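Prophenoloxidase b (Marsupenaeus japonicus, PDB 3WKY) is a secreted type 3 copper protein of the hemolymph that, once activated, probably hydroxylates monophenols and oxidises o-diphenols. Local coordinates at residues L221-Y224 with M225-L229; F394-H397 with K398-D401; C619-P622 with D623-I626. All coordinates share one frame; numbering follows the deposited sequence. Where two conformers were deposited one is given.

Contact 1 of 3, residues L221-Y224 with M225-L229; sequences LFYY and MHHNL. With CUO (Cu2-o2 cluster), chain J.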
# COMPACT_ATOMS: atom_id res chain seq x y z
N LEU A 221 8.51 -17.31 -37.50
CA LEU A 221 8.17 -16.10 -38.23
C LEU A 221 7.37 -15.14 -37.35
O LEU A 221 7.53 -13.92 -37.47
CB LEU A 221 7.37 -16.43 -39.50
CG LEU A 221 7.29 -15.34 -40.57
CD1 LEU A 221 8.63 -15.12 -41.28
CD2 LEU A 221 6.20 -15.68 -41.58
N PHE A 222 6.51 -15.69 -36.50
CA PHE A 222 5.80 -14.88 -35.50
C PHE A 222 6.82 -14.10 -34.67
O PHE A 222 6.75 -12.87 -34.57
CB PHE A 222 4.92 -15.75 -34.62
CG PHE A 222 4.32 -15.01 -33.46
CD1 PHE A 222 3.31 -14.10 -33.67
CD2 PHE A 222 4.78 -15.23 -32.17
CE1 PHE A 222 2.75 -13.39 -32.60
CE2 PHE A 222 4.21 -14.54 -31.08
CZ PHE A 222 3.21 -13.63 -31.30
N TYR A 223 7.79 -14.81 -34.09
CA TYR A 223 8.90 -14.16 -33.40
C TYR A 223 9.58 -13.10 -34.26
O TYR A 223 9.76 -11.97 -33.82
CB TYR A 223 9.94 -15.19 -32.96
CG TYR A 223 11.34 -14.64 -32.92
CD1 TYR A 223 11.72 -13.71 -31.95
CD2 TYR A 223 12.30 -15.06 -33.85
CE1 TYR A 223 13.03 -13.20 -31.92
CE2 TYR A 223 13.60 -14.55 -33.82
CZ TYR A 223 13.95 -13.63 -32.85
OH TYR A 223 15.24 -13.13 -32.81
N TYR A 224 9.96 -13.47 -35.48
CA TYR A 224 10.85 -12.64 -36.28
C TYR A 224 10.19 -11.35 -36.74
O TYR A 224 10.79 -10.29 -36.66
CB TYR A 224 11.35 -13.43 -37.49
CG TYR A 224 12.46 -12.72 -38.24
CD1 TYR A 224 13.65 -12.39 -37.60
CD2 TYR A 224 12.33 -12.41 -39.59
CE1 TYR A 224 14.70 -11.76 -38.30
CE2 TYR A 224 13.37 -11.77 -40.29
CZ TYR A 224 14.54 -11.46 -39.64
OH TYR A 224 15.57 -10.83 -40.33
N MET A 225 8.95 -11.44 -37.23
CA MET A 225 8.30 -10.23 -37.69
C MET A 225 8.11 -9.28 -36.50
O MET A 225 8.38 -8.09 -36.60
CB MET A 225 6.97 -10.53 -38.38
CG MET A 225 6.24 -9.27 -38.89
SD MET A 225 5.37 -8.33 -37.59
CE MET A 225 3.71 -8.94 -37.78
N HIS A 226 7.62 -9.82 -35.39
CA HIS A 226 7.37 -8.95 -34.24
C HIS A 226 8.63 -8.39 -33.61
O HIS A 226 8.62 -7.27 -33.09
CB HIS A 226 6.46 -9.64 -33.21
CG HIS A 226 5.09 -9.86 -33.73
ND1 HIS A 226 4.74 -10.97 -34.47
CD2 HIS A 226 3.99 -9.08 -33.67
CE1 HIS A 226 3.47 -10.87 -34.82
NE2 HIS A 226 3.00 -9.73 -34.36
N HIS A 227 9.71 -9.16 -33.67
CA HIS A 227 11.00 -8.67 -33.21
C HIS A 227 11.40 -7.44 -34.02
O HIS A 227 11.86 -6.44 -33.48
CB HIS A 227 12.10 -9.72 -33.37
CG HIS A 227 13.47 -9.15 -33.19
ND1 HIS A 227 13.93 -8.76 -31.95
CD2 HIS A 227 14.44 -8.84 -34.08
CE1 HIS A 227 15.15 -8.25 -32.09
NE2 HIS A 227 15.48 -8.28 -33.36
N ASN A 228 11.23 -7.53 -35.33
CA ASN A 228 11.57 -6.43 -36.21
C ASN A 228 10.64 -5.23 -36.01
O ASN A 228 11.08 -4.08 -36.06
CB ASN A 228 11.56 -6.92 -37.66
CG ASN A 228 12.87 -7.54 -38.05
OD1 ASN A 228 13.76 -6.84 -38.51
ND2 ASN A 228 13.00 -8.86 -37.84
N LEU A 229 9.36 -5.51 -35.77
CA LEU A 229 8.39 -4.48 -35.48
C LEU A 229 8.74 -3.70 -34.19
O LEU A 229 8.73 -2.47 -34.17
CB LEU A 229 7.00 -5.12 -35.39
CG LEU A 229 5.77 -4.29 -35.03
CD1 LEU A 229 5.67 -3.04 -35.90
CD2 LEU A 229 4.55 -5.18 -35.22
CU1 CUO J . 0.86 -9.30 -34.25
CU2 CUO J . 0.29 -9.51 -30.70
O1 CUO J . 0.20 -10.16 -32.57
O2 CUO J . -0.47 -8.64 -32.55
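His226 folds back on Phe222, one turn earlier in helix 218-239, and its NE2 is a copper ligand. Its CB lies 3.5 Å from Phe222 O. CG stands anti to the carbonyl carbon (chi1 -67°), which turns the ring back along the helix and keeps CG itself near that oxygen. ND1 then donates to Phe222 O at 2.8 Å, with the acceptor nearly in the imidazole plane. The backbone N of His226 reaches the same oxygen from the opposite face. CE1 comes within 3.4 Å of Phe222 CD1, the two rings meeting obliquely. CD2 lies on the copper side, 3.2 Å from CU1, and Met225 CE covers one ring face. At the tip, NE2 binds CU1 at 2.2 Å, alongside His199 and His203. Further round, Asn228 ND2 donates to Tyr224 O at 2.9 Å and sits over the centre of the Tyr224 ring. Its OD1 bonds to Thr528 and Glu529 N, and Tyr224 OH to Glu529. With an alanine at Tyr224, the Asn228 amide would probably lose the aromatic face beneath its nitrogen, and Glu529 a hydroxyl partner. The ND1 bond to Phe222 O probably fixes the imidazole's rotation and so directs NE2 to the copper.

Contact 2 of 3, residues F394-H397 with K398-D401; sequences FRWH and KFID. With CUO (Cu2-o2 cluster), chain J.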
# COMPACT_ATOMS: atom_id res chain seq x y z
N PHE A 394 3.17 -2.33 -27.91
CA PHE A 394 4.61 -2.49 -27.94
C PHE A 394 5.17 -2.89 -26.58
O PHE A 394 6.21 -3.54 -26.50
CB PHE A 394 5.28 -1.25 -28.53
CG PHE A 394 4.98 -1.08 -29.99
CD1 PHE A 394 5.81 -1.66 -30.95
CD2 PHE A 394 3.85 -0.38 -30.41
CE1 PHE A 394 5.52 -1.54 -32.31
CE2 PHE A 394 3.55 -0.25 -31.76
CZ PHE A 394 4.40 -0.82 -32.71
N ARG A 395 4.47 -2.55 -25.50
CA ARG A 395 4.87 -3.06 -24.21
C ARG A 395 4.60 -4.57 -24.14
O ARG A 395 5.40 -5.33 -23.59
CB ARG A 395 4.13 -2.31 -23.08
CG ARG A 395 4.44 -0.80 -23.03
CD ARG A 395 4.18 -0.23 -21.61
NE ARG A 395 5.01 -0.94 -20.63
CZ ARG A 395 4.74 -1.04 -19.33
NH1 ARG A 395 3.63 -0.50 -18.83
NH2 ARG A 395 5.57 -1.72 -18.54
N TRP A 396 3.46 -4.99 -24.69
CA TRP A 396 3.13 -6.41 -24.72
C TRP A 396 4.13 -7.16 -25.60
O TRP A 396 4.63 -8.23 -25.24
CB TRP A 396 1.69 -6.61 -25.21
CG TRP A 396 1.23 -8.04 -25.12
CD1 TRP A 396 0.84 -8.84 -26.17
CD2 TRP A 396 1.13 -8.85 -23.93
NE1 TRP A 396 0.49 -10.09 -25.70
CE2 TRP A 396 0.66 -10.12 -24.34
CE3 TRP A 396 1.37 -8.61 -22.57
CZ2 TRP A 396 0.46 -11.18 -23.43
CZ3 TRP A 396 1.15 -9.66 -21.66
CH2 TRP A 396 0.69 -10.92 -22.10
N HIS A 397 4.44 -6.59 -26.76
CA HIS A 397 5.38 -7.26 -27.65
C HIS A 397 6.83 -7.19 -27.23
O HIS A 397 7.63 -8.04 -27.63
CB HIS A 397 5.17 -6.88 -29.12
CG HIS A 397 4.14 -7.74 -29.74
ND1 HIS A 397 4.42 -9.01 -30.18
CD2 HIS A 397 2.79 -7.60 -29.82
CE1 HIS A 397 3.31 -9.60 -30.59
NE2 HIS A 397 2.31 -8.76 -30.37
N LYS A 398 7.18 -6.19 -26.42
CA LYS A 398 8.51 -6.22 -25.81
C LYS A 398 8.58 -7.38 -24.81
O LYS A 398 9.59 -8.06 -24.74
CB LYS A 398 8.85 -4.88 -25.15
CG LYS A 398 10.26 -4.85 -24.53
CD LYS A 398 11.36 -4.86 -25.62
CE LYS A 398 12.74 -4.91 -24.97
NZ LYS A 398 13.84 -4.64 -25.97
N PHE A 399 7.51 -7.62 -24.05
CA PHE A 399 7.48 -8.81 -23.18
C PHE A 399 7.64 -10.08 -24.02
O PHE A 399 8.45 -10.97 -23.69
CB PHE A 399 6.17 -8.88 -22.38
CG PHE A 399 5.80 -10.28 -21.94
CD1 PHE A 399 6.60 -10.97 -21.04
CD2 PHE A 399 4.66 -10.90 -22.44
CE1 PHE A 399 6.28 -12.27 -20.64
CE2 PHE A 399 4.33 -12.18 -22.05
CZ PHE A 399 5.13 -12.88 -21.15
N ILE A 400 6.86 -10.18 -25.09
CA ILE A 400 6.93 -11.34 -25.96
C ILE A 400 8.33 -11.50 -26.55
O ILE A 400 8.90 -12.60 -26.55
CB ILE A 400 5.85 -11.26 -27.08
CG1 ILE A 400 4.45 -11.36 -26.45
CG2 ILE A 400 6.05 -12.37 -28.10
CD1 ILE A 400 4.20 -12.69 -25.70
N ASP A 401 8.93 -10.40 -27.00
CA ASP A 401 10.27 -10.49 -27.57
C ASP A 401 11.28 -10.90 -26.49
O ASP A 401 12.27 -11.59 -26.77
CB ASP A 401 10.69 -9.18 -28.21
CG ASP A 401 11.91 -9.33 -29.10
OD1 ASP A 401 11.81 -10.04 -30.13
OD2 ASP A 401 12.98 -8.77 -28.78
CU1 CUO J . 0.86 -9.30 -34.25
CU2 CUO J . 0.29 -9.51 -30.70
O1 CUO J . 0.20 -10.16 -32.57
O2 CUO J . -0.47 -8.64 -32.55
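Trp396 and Phe399 lie side by side on helix 391-409, three residues apart. Both first torsions are near 180° (Trp396 chi1 -174°, Phe399 less exactly at 156°), which sends the two rings off the same side of the helix and alongside each other. The Phe399 edge atom CD2 comes over one face of the indole, toward its rim, 3.8 Å from Trp396 CZ3. The planes meet obliquely, at 45°. Ile400 approaches the same indole face with its CG1 branch, at 4.4 Å from Trp396 CD1. That branch also runs close to the backbone, with Ile400 CG1 3.4 Å from Trp396 O. The indole is fixed from its polar end too, because NE1 bonds to His357 O.

His397 takes a different course. Its ring runs alongside Ile400, with His397 ND1 4.1 Å from Ile400 CB. The far nitrogen, NE2, binds copper CU2 at 2.2 Å, and His357 and His361 are the other histidines on that metal. Atom O1 of the Cu2-O2 cluster lies at the edge of the His397 ring. The backbone beneath is regular helix, as in the bond from Asp401 N to His397 O at 2.8 Å.

Lys398 and Asp401 lead their ends away from the preceding turn, 394-397. Asp401 forms a salt bridge with Arg525, while the Arg395 guanidinium bonds to the carbonyls of Lys246 and Ala247. Around the segment, Trp396, Phe399 and Ile400 pack on helix 356-365, and Phe399 also meets Arg301 and Tyr305 of helix 294-310. On helix 218-239, His397 touches Val230, its ring stacks on His226, and Phe394 stacks on Tyr233. This is the helix bundle that holds a type 3 copper site.

Contact 3 of 3, residues C619-P622 with D623-I626; sequences CGRP and DQPI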
# COMPACT_ATOMS: atom_id res chain seq x y z
N CYS A 619 6.82 -11.90 -44.03
CA CYS A 619 5.53 -12.56 -44.25
C CYS A 619 5.69 -14.01 -44.71
O CYS A 619 4.83 -14.86 -44.45
CB CYS A 619 4.72 -11.80 -45.30
SG CYS A 619 4.37 -10.07 -44.88
N GLY A 620 6.78 -14.28 -45.42
CA GLY A 620 6.98 -15.61 -45.98
C GLY A 620 6.01 -15.91 -47.11
O GLY A 620 5.23 -15.04 -47.52
N ARG A 621 6.08 -17.14 -47.62
CA ARG A 621 5.19 -17.60 -48.68
C ARG A 621 4.37 -18.76 -48.17
O ARG A 621 4.94 -19.74 -47.67
CB ARG A 621 5.97 -18.07 -49.91
CG ARG A 621 6.78 -17.00 -50.62
CD ARG A 621 7.32 -17.50 -51.95
NE ARG A 621 6.53 -17.04 -53.10
CZ ARG A 621 5.46 -17.66 -53.57
NH1 ARG A 621 5.02 -18.78 -53.00
NH2 ARG A 621 4.80 -17.17 -54.62
N PRO A 622 3.04 -18.68 -48.29
CA PRO A 622 2.15 -19.70 -47.74
C PRO A 622 2.46 -21.10 -48.26
O PRO A 622 2.34 -22.08 -47.52
CB PRO A 622 0.77 -19.26 -48.23
CG PRO A 622 0.90 -17.78 -48.43
CD PRO A 622 2.30 -17.57 -48.91
N ASP A 623 2.86 -21.20 -49.52
CA ASP A 623 2.98 -22.50 -50.17
C ASP A 623 4.43 -22.98 -50.33
O ASP A 623 4.66 -24.01 -50.96
CB ASP A 623 2.31 -22.45 -51.54
CG ASP A 623 2.98 -21.45 -52.48
OD1 ASP A 623 3.47 -20.40 -52.01
OD2 ASP A 623 3.02 -21.73 -53.70
N GLN A 624 5.39 -22.24 -49.78
CA GLN A 624 6.80 -22.60 -49.95
C GLN A 624 7.53 -22.61 -48.61
O GLN A 624 7.25 -21.79 -47.75
CB GLN A 624 7.51 -21.60 -50.87
CG GLN A 624 7.12 -21.67 -52.34
CD GLN A 624 7.86 -20.63 -53.18
OE1 GLN A 624 8.93 -20.16 -52.80
NE2 GLN A 624 7.27 -20.26 -54.31
N PRO A 625 8.48 -23.55 -48.44
CA PRO A 625 9.30 -23.52 -47.23
C PRO A 625 10.23 -22.30 -47.20
O PRO A 625 10.50 -21.71 -48.25
CB PRO A 625 10.13 -24.80 -47.34
CG PRO A 625 10.16 -25.11 -48.80
CD PRO A 625 8.81 -24.68 -49.32
N ILE A 626 10.67 -21.91 -46.01
CA ILE A 626 11.75 -20.93 -45.87
C ILE A 626 12.99 -21.55 -46.55
O ILE A 626 13.43 -22.63 -46.16
CB ILE A 626 12.04 -20.63 -44.38
CG1 ILE A 626 10.75 -20.37 -43.60
CG2 ILE A 626 13.02 -19.46 -44.24
CD1 ILE A 626 10.25 -18.95 -43.67
O HOH W 1 7.49 -19.44 -46.47
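Arg621 and Asp623 pair within a type I beta turn that runs from Arg621 to Gln624, in the long loop between strand 588-598 and helix 645-650. Pro622 and Asp623 occupy its two corner positions. The close part is formed by three side chains. Arg621 NH1 makes a salt bridge with Asp623 OD1, which comes in at the guanidinium edge; the modelled distance, 2.5 Å, is unusually short. The carboxylate is turned 48° from the guanidinium plane. Asp623 places its CG between the backbone N and the carbonyl carbon (chi1 63°), and this brings OD1 round to the arginine. The Gln624 amide runs nearly parallel to the guanidinium, planes 14° apart, with NE2 over one face toward its rim. Its OE1 is 3.2 Å from Arg621 CD. Arg621 NH1 and Gln624 NE2, both donors, face each other at 3.0 Å, so this is packing at best and the amide's orientation is doubtful.

The cluster is itself at the surface, Asp623 and Gln624 being exposed. The looser side is the backbone of the turn. Its own bond, Gln624 N to Arg621 O at 3.3 Å, is weak. Anchors lie at the ends: Cys619 is disulfide-bonded to Cys572, and Ile626 N bonds to Asp216. Between the arms of the turn, a water accepts from Arg621 N at 2.9 Å and donates to Gln624 O at 2.7 Å.

In the fold
Contacts 1 and 2 are core; contact 3 is at the surface. The first two each lie on one helix of the copper-containing domain and each supplies a histidine to one copper of the same cluster. They touch directly: besides the histidine rings, His227 ND1 probably bonds to Asp401 OD1. In contact 1 one imidazole and one amide bond back to helix carbonyls, whereas contact 2 is mainly aromatic and apolar. Contact 3, in the Ig-like part of the chain, has no regular secondary structure and uses charge and water instead. It still reaches the helix of contact 1, where Leu221 CD2 packs against Cys619 O. From contact 2 it stays about 14 Å away at the nearest atoms.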